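Side-chain contacts in type I site-specific restriction-modification system, R (Restriction) subunit (Vibrio vulnificus, PDB 3H1T), which is a putative HsdR subunit that probably binds ATP and DNA and couples nucleotide hydrolysis to DNA translocation and restriction: residues L523-V526 with S531-K534; I554-Y557 with A561-N564; S224-R229 with Y233-I238; R189-V194 with S219-S224; A458-N461 with L466-K469. All coordinates share one frame; numbering follows the deposited sequence.

In the fold
The five contacts fall into two groups on opposite sides of the chain's centre, one in each RecA-like motor domain of this HsdR fragment. Along the chain contact 4 comes first, then contacts 3, 5, 1 and 2. Contacts 4 and 3, centres about 10 Å apart, belong to the domain of the seven-stranded parallel sheet and meet at the end of helix 211-224. Contacts 1 and 2, centres about 8 Å apart, share the sheet of the second domain through neighbouring strands 518-524 and 552-556. Contact 5 lies about 26 Å from both, centre to centre, at the surface. Contacts 4 and 3 thus lie in one half of a helicase-like motor, the rest in the other.

Contact 1 of 5, residues L523-V526 with S531-K534; sequences LARV and SEFK
Arg-525 and Glu-532 approach from opposite directions and form a salt bridge, Arg-525 NH1 standing 2.8 Å from Glu-532 OE2. As a hydrogen bond it is weak, bent to 134° at the proton. The oxygen lies near the guanidinium plane, at its edge, but the carboxylate is turned 61° against that plane. Only OE2 makes the bond, while Glu-532 OE1 stays 3.3 Å from the same Arg-525 NH1. The apolar part of the contact is Leu-523 on Phe-533, the two crossing at about a right angle with Leu-523 CD1 4.1 Å from Phe-533 CE1.

The next shell fixes both charged groups. Gln-507 spans them: its NE2 donates to Glu-532 OE2 and its OE1 takes a hydrogen from Arg-525 NH2. Arg-525 gets there with CG lodged between its backbone N and carbonyl carbon (chi1 72°) and a bend at chi3, while Glu-532 stays extended. On the apolar side, the Phe-533 ring also meets that of Phe-565.

Further out, this is the start of a beta-alpha-beta unit: strand 518-524 ends, and helix 530-537 begins its return toward strand 552-556. Ser-531, on the same helix, hydrogen-bonds to Asp-345, which follows strand 333-338 of the other motor domain. With the arginine's charge beside OE2 and Gln-507 NE2 donating to it, the carboxylate is likely to stay ionised, and the bridge ties the strand end to the first turn of the helix.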
# COMPACT_ATOMS: atom_id res chain seq x y z
N LEU A 523 -20.14 -4.86 -7.44
CA LEU A 523 -20.88 -3.73 -6.87
C LEU A 523 -22.40 -3.76 -7.08
O LEU A 523 -22.89 -3.64 -8.20
CB LEU A 523 -20.34 -2.42 -7.47
CG LEU A 523 -18.90 -2.01 -7.18
CD1 LEU A 523 -18.58 -0.72 -7.92
CD2 LEU A 523 -18.72 -1.81 -5.69
N ALA A 524 -23.15 -3.92 -5.99
CA ALA A 524 -24.60 -3.95 -6.08
C ALA A 524 -25.15 -3.07 -4.98
O ALA A 524 -26.15 -3.39 -4.35
CB ALA A 524 -25.12 -5.37 -5.91
N ARG A 525 -24.49 -1.94 -4.78
CA ARG A 525 -24.90 -1.03 -3.74
C ARG A 525 -24.53 0.40 -4.05
O ARG A 525 -23.74 0.68 -4.95
CB ARG A 525 -24.21 -1.42 -2.43
CG ARG A 525 -22.73 -1.11 -2.44
CD ARG A 525 -22.10 -1.54 -1.16
NE ARG A 525 -22.94 -1.14 -0.03
CZ ARG A 525 -22.47 -0.58 1.07
NH1 ARG A 525 -21.18 -0.34 1.19
NH2 ARG A 525 -23.30 -0.25 2.04
N VAL A 526 -25.10 1.30 -3.27
CA VAL A 526 -24.84 2.71 -3.39
C VAL A 526 -23.59 2.97 -2.57
O VAL A 526 -23.59 2.76 -1.35
CB VAL A 526 -25.99 3.57 -2.78
CG1 VAL A 526 -25.61 5.05 -2.80
CG2 VAL A 526 -27.27 3.35 -3.56
N SER A 531 -13.62 6.93 0.06
CA SER A 531 -12.88 6.02 0.93
C SER A 531 -13.46 4.62 0.86
O SER A 531 -12.73 3.64 0.77
CB SER A 531 -12.89 6.50 2.39
OG SER A 531 -12.08 7.67 2.54
N GLU A 532 -14.79 4.53 0.86
CA GLU A 532 -15.48 3.24 0.79
C GLU A 532 -15.25 2.59 -0.56
O GLU A 532 -15.04 1.40 -0.63
CB GLU A 532 -16.99 3.39 1.03
CG GLU A 532 -17.78 2.09 0.82
CD GLU A 532 -19.21 2.14 1.35
OE1 GLU A 532 -20.09 2.79 0.73
OE2 GLU A 532 -19.46 1.52 2.40
N PHE A 533 -15.30 3.38 -1.62
CA PHE A 533 -15.09 2.84 -2.95
C PHE A 533 -13.72 2.17 -3.05
O PHE A 533 -13.61 1.03 -3.51
CB PHE A 533 -15.20 3.95 -4.00
CG PHE A 533 -15.01 3.46 -5.41
CD1 PHE A 533 -16.07 2.86 -6.10
CD2 PHE A 533 -13.77 3.58 -6.04
CE1 PHE A 533 -15.89 2.39 -7.41
CE2 PHE A 533 -13.58 3.11 -7.35
CZ PHE A 533 -14.64 2.52 -8.04
N LYS A 534 -12.69 2.88 -2.62
CA LYS A 534 -11.33 2.37 -2.68
C LYS A 534 -11.10 1.15 -1.80
O LYS A 534 -10.23 0.32 -2.09
CB LYS A 534 -10.33 3.46 -2.31
CG LYS A 534 -10.25 4.57 -3.35
CD LYS A 534 -8.92 5.31 -3.29
CE LYS A 534 -8.95 6.61 -4.12
NZ LYS A 534 -9.13 6.41 -5.60

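Contact 2 of 5, residues I554-Y557 with A561-N564; sequences IIDY and ATQN
Asp-556 and Thr-562 point at each other from opposite directions, and a single oxygen, Asp-556 OD2, takes two bonds from the threonine. Asp-556 OD2 accepts the hydroxyl Thr-562 OG1 at 2.7 Å with its anti lone pair, the one away from OD1. The backbone Thr-562 N reaches the same Asp-556 OD2 at 2.8 Å, almost straight at 165° and nearly along the C-O axis of the carboxylate. Thr-562 can offer both groups to one acceptor because OG1 sits between the backbone N and the carbonyl carbon (chi1 52°). The methyl comes close to the same oxygen, Thr-562 CG2 lying 3.1 Å from Asp-556 OD2.

The acceptor sits at the C-terminal end of strand 552-556 in the RecA-like sheet, and the donors belong to the first turn of the short helix 561-564, whose early amide groups lack partners within the helix. A carboxylate in this place may gain slightly from the amide end of this one-turn helix. Its other oxygen, Asp-556 OD1, is bonded to Thr-558 OG1 in the turn between the two elements, and Thr-558 OG1 also bonds to Ala-561 N.

Ala-561 CB lies against the carboxylate, 3.7 Å from Asp-556 OD2. Ile-554 meets only the threonine methyl: the two side chains run alongside one another, pointing opposite ways, with Ile-554 CG2 at 4.1 Å from Thr-562 CG2.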
# COMPACT_ATOMS: atom_id res chain seq x y z
N ILE A 554 -13.85 -5.99 -11.85
CA ILE A 554 -14.75 -5.19 -11.05
C ILE A 554 -16.03 -5.10 -11.88
O ILE A 554 -16.07 -4.39 -12.89
CB ILE A 554 -14.21 -3.77 -10.82
CG1 ILE A 554 -13.00 -3.81 -9.88
CG2 ILE A 554 -15.30 -2.91 -10.21
CD1 ILE A 554 -12.37 -2.41 -9.66
N ILE A 555 -17.03 -5.88 -11.51
CA ILE A 555 -18.31 -5.87 -12.20
C ILE A 555 -19.18 -4.84 -11.47
O ILE A 555 -19.45 -4.98 -10.27
CB ILE A 555 -18.98 -7.26 -12.16
CG1 ILE A 555 -18.15 -8.30 -12.92
CG2 ILE A 555 -20.33 -7.20 -12.82
CD1 ILE A 555 -16.89 -8.75 -12.22
N ASP A 556 -19.57 -3.78 -12.18
CA ASP A 556 -20.36 -2.67 -11.62
C ASP A 556 -21.82 -2.66 -12.07
O ASP A 556 -22.13 -2.31 -13.22
CB ASP A 556 -19.69 -1.34 -12.02
CG ASP A 556 -20.22 -0.15 -11.24
OD1 ASP A 556 -21.15 -0.31 -10.43
OD2 ASP A 556 -19.69 0.96 -11.44
N TYR A 557 -22.73 -3.01 -11.16
CA TYR A 557 -24.17 -3.06 -11.46
C TYR A 557 -24.89 -1.78 -11.07
O TYR A 557 -26.08 -1.63 -11.35
CB TYR A 557 -24.82 -4.25 -10.73
CG TYR A 557 -24.45 -5.58 -11.34
CD1 TYR A 557 -24.95 -5.95 -12.59
CD2 TYR A 557 -23.60 -6.47 -10.67
CE1 TYR A 557 -24.60 -7.16 -13.17
CE2 TYR A 557 -23.24 -7.69 -11.25
CZ TYR A 557 -23.74 -8.03 -12.50
OH TYR A 557 -23.41 -9.22 -13.07
N ALA A 561 -21.04 3.99 -10.09
CA ALA A 561 -19.97 3.98 -9.09
C ALA A 561 -18.58 4.10 -9.70
O ALA A 561 -17.83 5.00 -9.33
CB ALA A 561 -20.05 2.70 -8.24
N THR A 562 -18.24 3.22 -10.63
CA THR A 562 -16.92 3.26 -11.26
C THR A 562 -16.66 4.53 -12.07
O THR A 562 -15.50 4.85 -12.35
CB THR A 562 -16.70 2.02 -12.16
OG1 THR A 562 -17.79 1.89 -13.07
CG2 THR A 562 -16.63 0.76 -11.32
N GLN A 563 -17.71 5.27 -12.45
CA GLN A 563 -17.51 6.51 -13.21
C GLN A 563 -17.42 7.65 -12.21
O GLN A 563 -16.58 8.54 -12.30
CB GLN A 563 -18.69 6.75 -14.16
CG GLN A 563 -19.01 5.57 -15.07
CD GLN A 563 -19.74 5.96 -16.34
OE1 GLN A 563 -20.97 5.97 -16.39
NE2 GLN A 563 -18.98 6.27 -17.39
N ASN A 564 -18.30 7.58 -11.23
CA ASN A 564 -18.38 8.58 -10.17
C ASN A 564 -17.08 8.69 -9.36
O ASN A 564 -16.63 9.79 -9.08
CB ASN A 564 -19.54 8.21 -9.24
CG ASN A 564 -20.29 9.42 -8.73
OD1 ASN A 564 -19.80 10.17 -7.89
ND2 ASN A 564 -21.51 9.60 -9.23

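Contact 3 of 5, residues S224-R229 with Y233-I238; sequences SARWNR and YRKPRI
Arg-226 lies across Lys-235 where a Schellman motif ends helix 211-224, in the loop that leads to strand 238-242 of the parallel RecA-like sheet. From its positive-phi backbone, Arg-226 CB comes 3.5 Å from Tyr-233 O, and Arg-226 CG stays near that oxygen at 3.9 Å. The chain then bends at chi2 (-47°), and Arg-226 CD passes Lys-235 CD at 3.4 Å. Arg-226 NE is next, 3.1 Å from Lys-235 CE and 3.2 Å from Lys-235 NZ; both nitrogens are donors, and so close an approach of two cations is doubtful in detail. Lys-235 CG lies over one face of the guanidinium, while the lysine makes a cation-pi contact with Trp-223. Arg-226 CZ is again near Tyr-233 O, and at the tip Arg-226 NH1 makes a weak, bent bond of 2.6 Å to Tyr-233 O, 123° at the proton, with the carbonyl oxygen in the guanidinium plane at its edge.

Behind this polar surface strip, Trp-227 turns inward to pack on Val-194, Leu-222 and Leu-305. Pro-236 lies obliquely to the indole, its CB 3.8 Å from Trp-227 CE3. Further along, at the edge of the same ring and near its plane, Ile-238 CD1 stands 4.3 Å from Trp-227 CZ3.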
# COMPACT_ATOMS: atom_id res chain seq x y z
N SER A 224 14.69 0.28 19.90
CA SER A 224 16.02 -0.24 20.11
C SER A 224 17.08 0.85 20.27
O SER A 224 18.11 0.62 20.89
CB SER A 224 16.39 -1.17 18.95
OG SER A 224 16.07 -0.59 17.71
N ALA A 225 16.81 2.03 19.72
CA ALA A 225 17.76 3.15 19.77
C ALA A 225 17.64 3.96 21.06
O ALA A 225 18.42 4.89 21.30
CB ALA A 225 17.54 4.06 18.58
N ARG A 226 16.66 3.60 21.89
CA ARG A 226 16.41 4.29 23.15
C ARG A 226 15.98 5.74 22.91
O ARG A 226 16.32 6.63 23.69
CB ARG A 226 17.66 4.28 24.05
CG ARG A 226 18.29 2.92 24.28
CD ARG A 226 17.25 1.87 24.66
NE ARG A 226 17.81 0.84 25.54
CZ ARG A 226 18.23 1.08 26.78
NH1 ARG A 226 18.15 2.31 27.28
NH2 ARG A 226 18.73 0.10 27.53
N TRP A 227 15.25 5.98 21.82
CA TRP A 227 14.75 7.32 21.51
C TRP A 227 13.51 7.61 22.35
O TRP A 227 12.77 6.70 22.73
CB TRP A 227 14.35 7.45 20.03
CG TRP A 227 13.40 8.62 19.78
CD1 TRP A 227 13.75 9.93 19.57
CD2 TRP A 227 11.97 8.61 19.91
NE1 TRP A 227 12.63 10.73 19.59
CE2 TRP A 227 11.52 9.95 19.80
CE3 TRP A 227 11.02 7.60 20.13
CZ2 TRP A 227 10.18 10.30 19.91
CZ3 TRP A 227 9.68 7.95 20.24
CH2 TRP A 227 9.28 9.29 20.12
N ASN A 228 13.27 8.88 22.64
CA ASN A 228 12.08 9.26 23.38
C ASN A 228 11.93 10.77 23.47
O ASN A 228 12.85 11.52 23.16
CB ASN A 228 12.06 8.62 24.78
CG ASN A 228 13.12 9.15 25.73
OD1 ASN A 228 12.85 9.39 26.91
ND2 ASN A 228 14.36 9.33 25.23
N ARG A 229 10.73 11.20 23.86
CA ARG A 229 10.39 12.62 23.99
C ARG A 229 11.29 13.46 24.90
O ARG A 229 11.63 14.61 24.57
CB ARG A 229 8.96 12.75 24.51
CG ARG A 229 7.87 12.33 23.56
CD ARG A 229 6.73 13.32 23.70
NE ARG A 229 6.46 13.58 25.11
CZ ARG A 229 5.46 13.03 25.79
NH1 ARG A 229 4.63 12.19 25.18
NH2 ARG A 229 5.30 13.31 27.08
N TYR A 233 17.79 7.96 28.84
CA TYR A 233 18.09 6.64 28.32
C TYR A 233 16.91 5.66 28.21
O TYR A 233 17.00 4.67 27.48
CB TYR A 233 19.23 6.00 29.13
CG TYR A 233 20.56 6.68 28.88
CD1 TYR A 233 21.02 6.89 27.56
CD2 TYR A 233 21.35 7.17 29.93
CE1 TYR A 233 22.22 7.56 27.31
CE2 TYR A 233 22.56 7.85 29.68
CZ TYR A 233 22.98 8.04 28.36
OH TYR A 233 24.14 8.74 28.10
N ARG A 234 15.80 5.96 28.88
CA ARG A 234 14.62 5.08 28.86
C ARG A 234 14.14 4.68 27.47
O ARG A 234 14.28 5.44 26.50
CB ARG A 234 13.42 5.73 29.59
CG ARG A 234 13.35 5.55 31.12
CD ARG A 234 14.07 4.30 31.62
NE ARG A 234 15.51 4.48 31.47
CZ ARG A 234 16.42 4.04 32.34
NH1 ARG A 234 16.03 3.38 33.43
NH2 ARG A 234 17.71 4.26 32.12
N LYS A 235 13.59 3.47 27.37
CA LYS A 235 13.01 2.99 26.12
C LYS A 235 11.78 3.87 25.91
O LYS A 235 11.24 4.46 26.85
CB LYS A 235 12.57 1.53 26.25
CG LYS A 235 13.69 0.52 26.31
CD LYS A 235 14.28 0.25 24.94
CE LYS A 235 15.26 -0.92 24.98
NZ LYS A 235 16.02 -1.04 23.70
N PRO A 236 11.33 3.97 24.66
CA PRO A 236 10.14 4.80 24.43
C PRO A 236 8.87 3.99 24.69
O PRO A 236 8.90 2.76 24.73
CB PRO A 236 10.30 5.17 22.96
CG PRO A 236 10.87 3.92 22.38
CD PRO A 236 11.96 3.59 23.38
N ARG A 237 7.75 4.67 24.89
CA ARG A 237 6.50 3.95 25.10
C ARG A 237 5.70 4.23 23.83
O ARG A 237 5.52 5.40 23.45
CB ARG A 237 5.78 4.46 26.35
CG ARG A 237 5.17 3.36 27.21
CD ARG A 237 5.53 3.61 28.67
NE ARG A 237 5.75 5.03 28.91
CZ ARG A 237 6.09 5.54 30.09
NH1 ARG A 237 6.23 4.74 31.14
NH2 ARG A 237 6.31 6.85 30.21
N ILE A 238 5.23 3.17 23.19
CA ILE A 238 4.53 3.27 21.91
C ILE A 238 3.17 2.56 21.89
O ILE A 238 3.08 1.39 22.25
CB ILE A 238 5.40 2.65 20.78
CG1 ILE A 238 6.85 3.08 20.96
CG2 ILE A 238 4.89 3.09 19.41
CD1 ILE A 238 7.03 4.58 20.97

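Contact 4 of 5, residues R189-V194 with S219-S224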
# COMPACT_ATOMS: atom_id res chain seq x y z
N ARG A 189 11.31 8.50 6.45
CA ARG A 189 10.76 9.85 6.54
C ARG A 189 9.98 10.05 7.82
O ARG A 189 9.85 11.17 8.31
CB ARG A 189 9.85 10.15 5.35
CG ARG A 189 10.60 10.14 4.05
CD ARG A 189 9.83 10.83 2.96
NE ARG A 189 10.57 10.80 1.71
CZ ARG A 189 10.06 11.16 0.54
NH1 ARG A 189 8.81 11.59 0.46
NH2 ARG A 189 10.80 11.05 -0.55
N ALA A 190 9.46 8.95 8.37
CA ALA A 190 8.71 8.99 9.61
C ALA A 190 9.69 9.24 10.74
O ALA A 190 9.52 10.16 11.54
CB ALA A 190 7.98 7.68 9.81
N VAL A 191 10.73 8.41 10.79
CA VAL A 191 11.77 8.51 11.81
C VAL A 191 12.43 9.87 11.74
O VAL A 191 12.76 10.47 12.76
CB VAL A 191 12.83 7.43 11.58
CG1 VAL A 191 13.99 7.61 12.57
CG2 VAL A 191 12.20 6.06 11.72
N GLN A 192 12.63 10.35 10.52
CA GLN A 192 13.24 11.65 10.25
C GLN A 192 12.32 12.74 10.80
O GLN A 192 12.76 13.66 11.49
CB GLN A 192 13.41 11.81 8.74
CG GLN A 192 14.32 12.91 8.25
CD GLN A 192 14.42 12.94 6.72
OE1 GLN A 192 15.02 12.05 6.10
NE2 GLN A 192 13.81 13.95 6.10
N SER A 193 11.04 12.64 10.46
CA SER A 193 10.03 13.60 10.92
C SER A 193 10.06 13.75 12.44
O SER A 193 10.08 14.87 12.97
CB SER A 193 8.63 13.14 10.51
OG SER A 193 8.43 13.25 9.11
N VAL A 194 10.05 12.62 13.14
CA VAL A 194 10.07 12.60 14.59
C VAL A 194 11.34 13.26 15.12
O VAL A 194 11.29 14.05 16.05
CB VAL A 194 9.99 11.14 15.10
CG1 VAL A 194 10.14 11.10 16.60
CG2 VAL A 194 8.65 10.55 14.71
N SER A 219 8.79 1.66 14.85
CA SER A 219 8.80 1.32 16.27
C SER A 219 10.13 0.68 16.65
O SER A 219 10.76 1.07 17.63
CB SER A 219 7.67 0.35 16.60
OG SER A 219 6.45 0.79 16.03
N TRP A 220 10.55 -0.31 15.89
CA TRP A 220 11.80 -0.98 16.19
C TRP A 220 12.98 -0.00 16.14
O TRP A 220 13.77 0.07 17.09
CB TRP A 220 12.02 -2.16 15.24
CG TRP A 220 13.23 -2.97 15.55
CD1 TRP A 220 14.44 -2.91 14.92
CD2 TRP A 220 13.35 -3.98 16.56
NE1 TRP A 220 15.30 -3.82 15.47
CE2 TRP A 220 14.66 -4.49 16.48
CE3 TRP A 220 12.48 -4.50 17.53
CZ2 TRP A 220 15.13 -5.51 17.32
CZ3 TRP A 220 12.94 -5.51 18.37
CH2 TRP A 220 14.26 -6.01 18.26
N LYS A 221 13.08 0.77 15.06
CA LYS A 221 14.17 1.73 14.93
C LYS A 221 14.27 2.65 16.15
O LYS A 221 15.32 2.73 16.78
CB LYS A 221 14.01 2.57 13.65
CG LYS A 221 14.56 1.90 12.38
CD LYS A 221 14.38 2.76 11.13
CE LYS A 221 15.23 4.03 11.15
NZ LYS A 221 16.69 3.77 10.98
N LEU A 222 13.17 3.33 16.48
CA LEU A 222 13.16 4.24 17.62
C LEU A 222 13.29 3.54 18.98
O LEU A 222 13.94 4.06 19.88
CB LEU A 222 11.89 5.08 17.60
CG LEU A 222 11.76 6.08 16.45
CD1 LEU A 222 10.29 6.36 16.20
CD2 LEU A 222 12.51 7.34 16.80
N TRP A 223 12.69 2.36 19.12
CA TRP A 223 12.75 1.63 20.39
C TRP A 223 14.16 1.17 20.72
O TRP A 223 14.77 1.61 21.71
CB TRP A 223 11.83 0.40 20.34
CG TRP A 223 11.78 -0.36 21.63
CD1 TRP A 223 11.27 0.07 22.83
CD2 TRP A 223 12.22 -1.71 21.85
NE1 TRP A 223 11.37 -0.92 23.77
CE2 TRP A 223 11.95 -2.02 23.19
CE3 TRP A 223 12.82 -2.67 21.03
CZ2 TRP A 223 12.26 -3.28 23.74
CZ3 TRP A 223 13.13 -3.92 21.58
CH2 TRP A 223 12.85 -4.21 22.92
N SER A 224 14.69 0.28 19.90
CA SER A 224 16.02 -0.24 20.11
C SER A 224 17.08 0.85 20.27
O SER A 224 18.11 0.62 20.89
CB SER A 224 16.39 -1.17 18.95
OG SER A 224 16.07 -0.59 17.71
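Apolar contact carries this helix pair, and it begins where Val-191 meets Lys-221. The two side chains cross at about a right angle, and it is the aliphatic part of the lysine that does the touching: Lys-221 CE lies 3.7 Å from Val-191 CG2 and 4.0 Å from Val-191 CG1, so both methyls straddle one methylene. Leu-222 is placed a little looser. Its CD2 is 4.5 Å from Val-191 CG1 and 4.4 Å from Val-194 CG1, one methyl facing two valines a helical turn apart. Leu-305 also packs on Leu-222, and Val-194 rests on Phe-333 and Ile-335 of the sheet.

Polar interactions lie at the margins. Lys-221 bends at chi3 (68°) and again at chi4, which lays CE against the valine and takes NZ away to the backbone oxygens of Leu-167 and Ser-169. On the other helix, the hydroxyl of Ser-193 turns back on its own helix, and Ser-193 OG bonds to Arg-189 O at 2.6 Å; it and Ser-193 N reach that oxygen from opposite faces of the carbonyl plane.

As for geometry, the segments of helices 181-195 and 211-224 run at 42° to each other with axes 10.5 Å apart, both packed on the parallel sheet of the first motor domain. The two carbonyl oxygens probably offset the cost of burying the ammonium of Lys-221, while its carbon chain serves as a hydrophobic side chain, so the same residue ties helix 211-224 to the backbone around Leu-167 and to Val-191.

Contact 5 of 5, residues A458-N461 with L466-K469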
# COMPACT_ATOMS: atom_id res chain seq x y z
N ALA A 458 -30.61 -16.21 -4.32
CA ALA A 458 -30.78 -16.20 -5.77
C ALA A 458 -29.60 -16.87 -6.45
O ALA A 458 -29.76 -17.80 -7.24
CB ALA A 458 -30.92 -14.78 -6.26
N LEU A 459 -28.41 -16.38 -6.14
CA LEU A 459 -27.17 -16.89 -6.72
C LEU A 459 -27.05 -18.40 -6.46
O LEU A 459 -26.60 -19.16 -7.32
CB LEU A 459 -25.99 -16.13 -6.10
CG LEU A 459 -25.07 -15.15 -6.86
CD1 LEU A 459 -25.78 -14.45 -8.00
CD2 LEU A 459 -24.52 -14.14 -5.86
N ASN A 460 -27.47 -18.84 -5.27
CA ASN A 460 -27.42 -20.27 -4.91
C ASN A 460 -28.27 -21.10 -5.84
O ASN A 460 -27.81 -22.09 -6.40
CB ASN A 460 -27.90 -20.49 -3.47
CG ASN A 460 -28.06 -21.97 -3.13
OD1 ASN A 460 -29.01 -22.62 -3.55
ND2 ASN A 460 -27.12 -22.50 -2.36
N ASN A 461 -29.52 -20.70 -6.00
CA ASN A 461 -30.43 -21.43 -6.86
C ASN A 461 -30.04 -21.37 -8.34
O ASN A 461 -30.33 -22.30 -9.08
CB ASN A 461 -31.85 -20.91 -6.69
CG ASN A 461 -32.37 -21.13 -5.29
OD1 ASN A 461 -31.84 -21.95 -4.54
ND2 ASN A 461 -33.43 -20.42 -4.93
N LEU A 466 -24.03 -26.64 -8.58
CA LEU A 466 -22.82 -26.64 -7.76
C LEU A 466 -23.18 -26.68 -6.28
O LEU A 466 -22.44 -27.24 -5.47
CB LEU A 466 -21.98 -25.39 -8.04
CG LEU A 466 -21.39 -25.30 -9.44
CD1 LEU A 466 -20.46 -24.08 -9.53
CD2 LEU A 466 -20.62 -26.59 -9.73
N SER A 467 -24.32 -26.07 -5.93
CA SER A 467 -24.81 -26.04 -4.55
C SER A 467 -24.99 -27.46 -4.03
O SER A 467 -24.71 -27.74 -2.86
CB SER A 467 -26.15 -25.31 -4.47
OG SER A 467 -25.99 -23.93 -4.73
N ARG A 468 -25.47 -28.34 -4.90
CA ARG A 468 -25.70 -29.74 -4.56
C ARG A 468 -24.41 -30.51 -4.35
O ARG A 468 -24.43 -31.63 -3.84
CB ARG A 468 -26.53 -30.40 -5.66
CG ARG A 468 -26.51 -31.91 -5.67
CD ARG A 468 -27.40 -32.41 -6.78
NE ARG A 468 -27.52 -31.42 -7.84
CZ ARG A 468 -28.45 -31.48 -8.79
NH1 ARG A 468 -29.32 -32.48 -8.80
NH2 ARG A 468 -28.52 -30.52 -9.71
N LYS A 469 -23.29 -29.91 -4.73
CA LYS A 469 -22.00 -30.57 -4.57
C LYS A 469 -21.25 -29.88 -3.44
O LYS A 469 -20.56 -30.52 -2.65
CB LYS A 469 -21.19 -30.46 -5.85
CG LYS A 469 -20.27 -31.61 -6.09
CD LYS A 469 -19.17 -31.20 -7.02
CE LYS A 469 -18.15 -32.30 -7.16
NZ LYS A 469 -16.97 -31.82 -7.93
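The carboxamide of Asn-460 has the hydroxyl of Ser-467 over one of its faces, Ser-467 OG standing 3.3 Å from Asn-460 CG. The pair spans a tight connection between helices 449-462 and 464-467 in the second RecA-like domain, on the path that leaves strand 441-446 and returns in parallel strand 474-476. The second flat group is the backbone carbonyl of the same asparagine, and it too is met out of plane: Ser-467 OG donates to Asn-460 O across 3.1 Å, but from 36° above the carbonyl plane and at a C=O...donor angle of 117°, so no lone pair is pointed at.

Helix 449-462 is ending here, and the short helix 464-467 follows almost at once, bringing the serine back beside the last turns of its predecessor. Asn-460 reaches over it with CG anti to the backbone N (chi1 171°).

Nearby bonds hold the corner. Asn-463, between the two helices, donates through its side-chain ND2 to Leu-459 O, and its backbone oxygen is a weak, competing partner of the same serine hydroxyl. Leu-459 turns to the buried side, onto helix 422-436, whereas the asparagine and serine stay partly exposed. The serine carbon follows its hydroxyl, with Ser-467 CB 4.1 Å from Asn-460 CG.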